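Long-range contacts in crystal protein (Bacillus thuringiensis serovar dakota, PDB 2ZTB), which recognizes cancer cells as a Bacillus thuringiensis toxin and probably kills them by forming membrane pores, in the manner of aerolysin-type toxins: residues R26-Y31 with F212-V218; Y59-V65 with P188-Y194. One frame throughout, in Å; residues are numbered along the deposited sequence.

Interaction 1: residues R26-Y31 with F212-V218; sequences RFSSIY and FNPARDV
Val218 lays its CG1 methyl over the Phe27 ring, 3.9 Å from the ring centroid and only 12° off the normal, a CH-pi contact centred on one face. With CG1 anti to the carbonyl carbon, the valine sends this branch to the helix, where it also meets Ile30 CD1 at 4.1 Å. Ile30 stretches out along its CG1 arm, so that CD1 reaches the backbone carbonyl of Asp217 as well and lies 4.1 Å from Asp217 CB. That same carbonyl accepts a hydrogen bond: Arg26 NH1 donates to Asp217 O at 2.8 Å, in the carbonyl plane, although the N-H is somewhat bent (146°) and the oxygen sits a little out of the guanidinium plane. Bends at chi2 and chi3 fold the arginine chain back to this oxygen, and its CD lies against it too, while CB packs on Val218 CA. The Asp217 carboxylate stays apart from the guanidinium, Asp217 OD1 being 5.9 Å from Arg26 NH1, so any attraction between the charges acts only at a distance.

Helix 20-31 thus packs across the end of strand 210-214 and the short helical turn that follows it, in the elongated, beta-rich architecture of an aerolysin-type toxin; the axes of residues 26-31 and 212-214 run at 108°. At the strand end, the Asn213 side chain enters between Phe27 and Tyr31 and meets the edge of the tyrosine ring near its hydroxyl, with amide and ring planes steeply inclined. The Tyr31 ring has Ile30 CG2 over one face and in turn presents CE1 to the edge of Phe27. Farther out, Phe195 and Ala197 of strand 168-199 pack against Phe27, and Trp211 stacks with Tyr31.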
loop_
_atom_site.group_PDB
_atom_site.type_symbol
_atom_site.label_atom_id
_atom_site.label_comp_id
_atom_site.label_asym_id
_atom_site.label_seq_id
_atom_site.Cartn_x
_atom_site.Cartn_y
_atom_site.Cartn_z
ATOM N N ARG A 26 30.732 15.296 -6.964
ATOM C CA ARG A 26 30.314 16.499 -6.265
ATOM C C ARG A 26 31.316 16.930 -5.174
ATOM O O ARG A 26 31.630 18.106 -5.058
ATOM C CB ARG A 26 28.887 16.304 -5.727
ATOM C CG ARG A 26 27.791 16.472 -6.812
ATOM C CD ARG A 26 27.051 17.844 -6.714
ATOM N NE ARG A 26 27.918 18.931 -7.098
ATOM C CZ ARG A 26 28.203 20.045 -6.411
ATOM N NH1 ARG A 26 27.651 20.366 -5.243
ATOM N NH2 ARG A 26 29.064 20.867 -6.951
ATOM N N PHE A 27 31.816 15.972 -4.393
ATOM C CA PHE A 27 32.862 16.200 -3.400
ATOM C C PHE A 27 34.122 16.716 -4.081
ATOM O O PHE A 27 34.753 17.654 -3.619
ATOM C CB PHE A 27 33.173 14.898 -2.643
ATOM C CG PHE A 27 32.330 14.677 -1.397
ATOM C CD1 PHE A 27 31.447 13.599 -1.321
ATOM C CD2 PHE A 27 32.445 15.531 -0.295
ATOM C CE1 PHE A 27 30.680 13.376 -0.176
ATOM C CE2 PHE A 27 31.683 15.326 0.879
ATOM C CZ PHE A 27 30.798 14.245 0.944
ATOM N N SER A 28 34.468 16.110 -5.211
ATOM C CA SER A 28 35.574 16.579 -6.033
ATOM C C SER A 28 35.439 18.034 -6.459
ATOM O O SER A 28 36.410 18.789 -6.404
ATOM C CB SER A 28 35.723 15.702 -7.261
ATOM O OG SER A 28 36.909 16.068 -7.937
ATOM N N SER A 29 34.241 18.426 -6.898
ATOM C CA SER A 29 33.989 19.812 -7.273
ATOM C C SER A 29 34.074 20.738 -6.063
ATOM O O SER A 29 34.585 21.849 -6.172
ATOM C CB SER A 29 32.598 19.950 -7.864
ATOM O OG SER A 29 32.554 19.472 -9.171
ATOM N N ILE A 30 33.536 20.292 -4.920
ATOM C CA ILE A 30 33.469 21.142 -3.738
ATOM C C ILE A 30 34.868 21.446 -3.179
ATOM O O ILE A 30 35.153 22.579 -2.782
ATOM C CB ILE A 30 32.531 20.557 -2.641
ATOM C CG1 ILE A 30 31.084 20.449 -3.161
ATOM C CG2 ILE A 30 32.580 21.424 -1.377
ATOM C CD1 ILE A 30 30.127 19.581 -2.296
ATOM N N TYR A 31 35.733 20.436 -3.160
ATOM C CA TYR A 31 36.999 20.530 -2.442
ATOM C C TYR A 31 38.177 20.697 -3.384
ATOM O O TYR A 31 39.260 21.098 -2.951
ATOM C CB TYR A 31 37.167 19.351 -1.451
ATOM C CG TYR A 31 36.174 19.470 -0.304
ATOM C CD1 TYR A 31 34.967 18.776 -0.332
ATOM C CD2 TYR A 31 36.399 20.360 0.749
ATOM C CE1 TYR A 31 34.032 18.915 0.674
ATOM C CE2 TYR A 31 35.458 20.518 1.769
ATOM C CZ TYR A 31 34.277 19.788 1.718
ATOM O OH TYR A 31 33.344 19.927 2.708
ATOM N N PHE A 212 32.541 16.370 5.739
ATOM C CA PHE A 212 31.113 16.047 5.698
ATOM C C PHE A 212 30.334 17.181 5.076
ATOM O O PHE A 212 30.595 18.353 5.357
ATOM C CB PHE A 212 30.594 15.733 7.107
ATOM C CG PHE A 212 31.423 14.713 7.809
ATOM C CD1 PHE A 212 32.501 15.105 8.600
ATOM C CD2 PHE A 212 31.174 13.353 7.624
ATOM C CE1 PHE A 212 33.311 14.170 9.211
ATOM C CE2 PHE A 212 31.978 12.398 8.236
ATOM C CZ PHE A 212 33.049 12.810 9.032
ATOM N N ASN A 213 29.407 16.833 4.199
ATOM C CA ASN A 213 28.545 17.802 3.549
ATOM C C ASN A 213 27.128 17.303 3.629
ATOM O O ASN A 213 26.898 16.098 3.531
ATOM C CB ASN A 213 28.947 18.006 2.083
ATOM C CG ASN A 213 30.092 18.966 1.935
ATOM O OD1 ASN A 213 29.895 20.163 1.753
ATOM N ND2 ASN A 213 31.300 18.454 2.043
ATOM N N PRO A 214 26.164 18.220 3.830
ATOM C CA PRO A 214 24.767 17.778 3.838
ATOM C C PRO A 214 24.433 17.080 2.534
ATOM O O PRO A 214 24.993 17.417 1.486
ATOM C CB PRO A 214 23.964 19.081 3.980
ATOM C CG PRO A 214 24.927 20.172 3.727
ATOM C CD PRO A 214 26.292 19.669 4.066
ATOM N N ALA A 215 23.535 16.102 2.615
ATOM C CA ALA A 215 23.043 15.350 1.459
ATOM C C ALA A 215 22.687 16.227 0.244
ATOM O O ALA A 215 22.940 15.842 -0.890
ATOM C CB ALA A 215 21.827 14.482 1.891
ATOM N N ARG A 216 22.106 17.400 0.481
ATOM C CA ARG A 216 21.680 18.313 -0.597
ATOM C C ARG A 216 22.854 18.849 -1.433
ATOM O O ARG A 216 22.666 19.223 -2.594
ATOM C CB ARG A 216 20.834 19.475 -0.027
ATOM C CG ARG A 216 21.616 20.730 0.297
ATOM C CD ARG A 216 20.741 21.839 0.883
ATOM N NE ARG A 216 20.499 21.609 2.307
ATOM C CZ ARG A 216 21.249 22.102 3.286
ATOM N NH1 ARG A 216 20.949 21.818 4.545
ATOM N NH2 ARG A 216 22.285 22.878 3.012
ATOM N N ASP A 217 24.052 18.882 -0.844
ATOM C CA ASP A 217 25.267 19.283 -1.554
ATOM C C ASP A 217 25.830 18.234 -2.515
ATOM O O ASP A 217 26.590 18.589 -3.414
ATOM C CB ASP A 217 26.382 19.649 -0.566
ATOM C CG ASP A 217 26.099 20.920 0.209
ATOM O OD1 ASP A 217 25.079 21.599 -0.053
ATOM O OD2 ASP A 217 26.920 21.248 1.088
ATOM N N VAL A 218 25.502 16.953 -2.316
ATOM C CA VAL A 218 26.151 15.889 -3.101
ATOM C C VAL A 218 25.169 14.972 -3.872
ATOM O O VAL A 218 25.593 14.161 -4.713
ATOM C CB VAL A 218 27.149 15.067 -2.229
ATOM C CG1 VAL A 218 28.320 15.979 -1.732
ATOM C CG2 VAL A 218 26.428 14.383 -1.017
#

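Interaction 2: residues Y59-V65 with P188-Y194; sequences YYCYKNV and PITVDGY
Tyr59 turns the edge of its ring to the face of Tyr194, a T-shaped pair with planes at 86° and Tyr59 CD2 3.5 Å from Tyr194 CG, at one end of an antiparallel ladder formed by strands 61-90 and 168-199. A water donates to the carbonyl oxygens of both tyrosines. Tyr60 O accepts from Tyr194 N at 2.8 Å, the donor standing well above the carbonyl plane. At Cys61 the partner is Gly193, where the second strand bends sharply and the CA atoms of the two residues close to 4.0 Å; Cys61 SG, anti to the backbone N (chi1 -176°), rests on Val191 CG1. Tyr62 and Asp192 form a hydrogen-bonded pair, nearly straight from Tyr62 N to Asp192 O (172°), while the Asp192 carboxylate is salt-bridged to Arg5. Lys63 lays CB against Val191 CG2, but its ammonium leaves for Tyr7 O, Glu6 and Glu12. Asn64 pairs with Thr190: its O receives Thr190 N, its own N-H gives a weak bond to Thr190 O, and Asn64 CB lies 3.5 Å from Thr190 OG1. Val65, on the same face as Lys63, brings CG2 to within 3.8 Å of Ile189 CD1.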
loop_
_atom_site.group_PDB
_atom_site.type_symbol
_atom_site.label_atom_id
_atom_site.label_comp_id
_atom_site.label_asym_id
_atom_site.label_seq_id
_atom_site.Cartn_x
_atom_site.Cartn_y
_atom_site.Cartn_z
ATOM N N TYR A 59 28.085 11.618 11.886
ATOM C CA TYR A 59 27.340 12.271 10.810
ATOM C C TYR A 59 26.492 11.230 10.086
ATOM O O TYR A 59 27.022 10.391 9.363
ATOM C CB TYR A 59 28.303 12.922 9.818
ATOM C CG TYR A 59 28.941 14.192 10.314
ATOM C CD1 TYR A 59 30.086 14.160 11.130
ATOM C CD2 TYR A 59 28.409 15.431 9.957
ATOM C CE1 TYR A 59 30.675 15.340 11.593
ATOM C CE2 TYR A 59 28.994 16.616 10.403
ATOM C CZ TYR A 59 30.122 16.564 11.219
ATOM O OH TYR A 59 30.687 17.742 11.640
ATOM N N TYR A 60 25.180 11.274 10.312
ATOM C CA TYR A 60 24.264 10.282 9.753
ATOM C C TYR A 60 23.355 10.881 8.695
ATOM O O TYR A 60 23.329 12.097 8.502
ATOM C CB TYR A 60 23.451 9.601 10.865
ATOM C CG TYR A 60 24.318 8.784 11.787
ATOM C CD1 TYR A 60 24.734 9.294 13.030
ATOM C CD2 TYR A 60 24.762 7.520 11.403
ATOM C CE1 TYR A 60 25.549 8.551 13.869
ATOM C CE2 TYR A 60 25.571 6.774 12.224
ATOM C CZ TYR A 60 25.966 7.291 13.457
ATOM O OH TYR A 60 26.769 6.530 14.268
ATOM N N CYS A 61 22.624 10.015 7.999
ATOM C CA CYS A 61 21.748 10.437 6.914
ATOM C C CYS A 61 20.531 9.513 6.831
ATOM O O CYS A 61 20.665 8.284 6.774
ATOM C CB CYS A 61 22.516 10.473 5.590
ATOM S SG CYS A 61 21.593 11.074 4.190
ATOM N N TYR A 62 19.354 10.132 6.824
ATOM C CA TYR A 62 18.094 9.420 6.978
ATOM C C TYR A 62 17.158 9.712 5.835
ATOM O O TYR A 62 17.155 10.812 5.293
ATOM C CB TYR A 62 17.392 9.822 8.280
ATOM C CG TYR A 62 18.236 9.708 9.525
ATOM C CD1 TYR A 62 18.965 10.806 10.002
ATOM C CD2 TYR A 62 18.304 8.514 10.240
ATOM C CE1 TYR A 62 19.744 10.716 11.154
ATOM C CE2 TYR A 62 19.079 8.417 11.405
ATOM C CZ TYR A 62 19.793 9.517 11.849
ATOM O OH TYR A 62 20.557 9.418 13.001
ATOM N N LYS A 63 16.385 8.696 5.466
ATOM C CA LYS A 63 15.195 8.839 4.642
ATOM C C LYS A 63 13.971 8.768 5.574
ATOM O O LYS A 63 13.988 8.076 6.602
ATOM C CB LYS A 63 15.148 7.753 3.561
ATOM C CG LYS A 63 15.359 6.316 4.050
ATOM C CD LYS A 63 15.043 5.337 2.918
ATOM C CE LYS A 63 15.005 3.902 3.383
ATOM N NZ LYS A 63 16.314 3.274 3.720
ATOM N N ASN A 64 12.933 9.522 5.217
ATOM C CA ASN A 64 11.763 9.723 6.059
ATOM C C ASN A 64 10.512 9.628 5.204
ATOM O O ASN A 64 10.511 10.068 4.061
ATOM C CB ASN A 64 11.764 11.120 6.698
ATOM C CG ASN A 64 13.066 11.458 7.417
ATOM O OD1 ASN A 64 14.042 11.909 6.803
ATOM N ND2 ASN A 64 13.074 11.268 8.718
ATOM N N VAL A 65 9.445 9.085 5.784
ATOM C CA VAL A 65 8.112 9.158 5.198
ATOM C C VAL A 65 7.346 10.178 6.029
ATOM O O VAL A 65 7.379 10.140 7.258
ATOM C CB VAL A 65 7.399 7.769 5.193
ATOM C CG1 VAL A 65 6.029 7.845 4.520
ATOM C CG2 VAL A 65 8.271 6.709 4.508
ATOM N N PRO A 188 5.107 12.476 1.325
ATOM C CA PRO A 188 6.433 12.910 0.889
ATOM C C PRO A 188 7.524 12.035 1.519
ATOM O O PRO A 188 7.418 11.643 2.689
ATOM C CB PRO A 188 6.522 14.344 1.413
ATOM C CG PRO A 188 5.572 14.367 2.609
ATOM C CD PRO A 188 4.459 13.450 2.234
ATOM N N ILE A 189 8.529 11.691 0.723
ATOM C CA ILE A 189 9.768 11.118 1.233
ATOM C C ILE A 189 10.807 12.241 1.288
ATOM O O ILE A 189 10.959 12.996 0.318
ATOM C CB ILE A 189 10.335 10.009 0.300
ATOM C CG1 ILE A 189 9.270 8.931 -0.045
ATOM C CG2 ILE A 189 11.653 9.444 0.862
ATOM C CD1 ILE A 189 9.022 7.941 1.036
ATOM N N THR A 190 11.528 12.345 2.400
ATOM C CA THR A 190 12.563 13.374 2.534
ATOM C C THR A 190 13.865 12.803 3.079
ATOM O O THR A 190 13.858 11.931 3.951
ATOM C CB THR A 190 12.127 14.548 3.432
ATOM O OG1 THR A 190 11.898 14.068 4.762
ATOM C CG2 THR A 190 10.863 15.231 2.890
ATOM N N VAL A 191 14.980 13.300 2.551
ATOM C CA VAL A 191 16.296 12.905 3.038
ATOM C C VAL A 191 16.975 14.091 3.753
ATOM O O VAL A 191 16.965 15.216 3.256
ATOM C CB VAL A 191 17.174 12.300 1.893
ATOM C CG1 VAL A 191 18.643 12.281 2.276
ATOM C CG2 VAL A 191 16.697 10.888 1.550
ATOM N N ASP A 192 17.528 13.827 4.933
ATOM C CA ASP A 192 18.284 14.827 5.677
ATOM C C ASP A 192 19.492 14.178 6.332
ATOM O O ASP A 192 19.440 12.997 6.690
ATOM C CB ASP A 192 17.408 15.535 6.727
ATOM C CG ASP A 192 16.841 14.582 7.762
ATOM O OD1 ASP A 192 17.494 14.421 8.819
ATOM O OD2 ASP A 192 15.750 13.992 7.516
ATOM N N GLY A 193 20.570 14.948 6.487
ATOM C CA GLY A 193 21.807 14.427 7.073
ATOM C C GLY A 193 23.004 14.570 6.152
ATOM O O GLY A 193 23.008 15.424 5.273
ATOM N N TYR A 194 24.009 13.715 6.329
ATOM C CA TYR A 194 25.334 13.970 5.753
ATOM C C TYR A 194 25.957 12.786 5.034
ATOM O O TYR A 194 25.623 11.626 5.315
ATOM C CB TYR A 194 26.307 14.473 6.841
ATOM C CG TYR A 194 25.798 15.678 7.604
ATOM C CD1 TYR A 194 24.901 15.522 8.669
ATOM C CD2 TYR A 194 26.210 16.972 7.271
ATOM C CE1 TYR A 194 24.407 16.609 9.366
ATOM C CE2 TYR A 194 25.730 18.086 7.981
ATOM C CZ TYR A 194 24.819 17.885 9.019
ATOM O OH TYR A 194 24.328 18.951 9.739
HETATM O O HOH W 1 26.234 9.362 6.846
#

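In the fold
The two contacts, their centres about 16 Å apart, both lie toward the same end of the elongated molecule and share one sheet, in which strands 168-199 and 210-214 are antiparallel neighbours. Both strands of interaction 2 fall in the sequence between the two segments of interaction 1. They touch directly: Ala215 N probably donates to Gly193 O at 2.8 Å, so the bend in one contact meets the start of the helical turn in the other. Phe212 and Tyr59 stack, with CD1 of Phe212 3.5 Å from CE1 of Tyr59, and Asn213 O packs 3.7 Å from Tyr194 CB. A glycerol, probably from crystallisation, is weakly hydrogen-bonded to the Tyr59 hydroxyl.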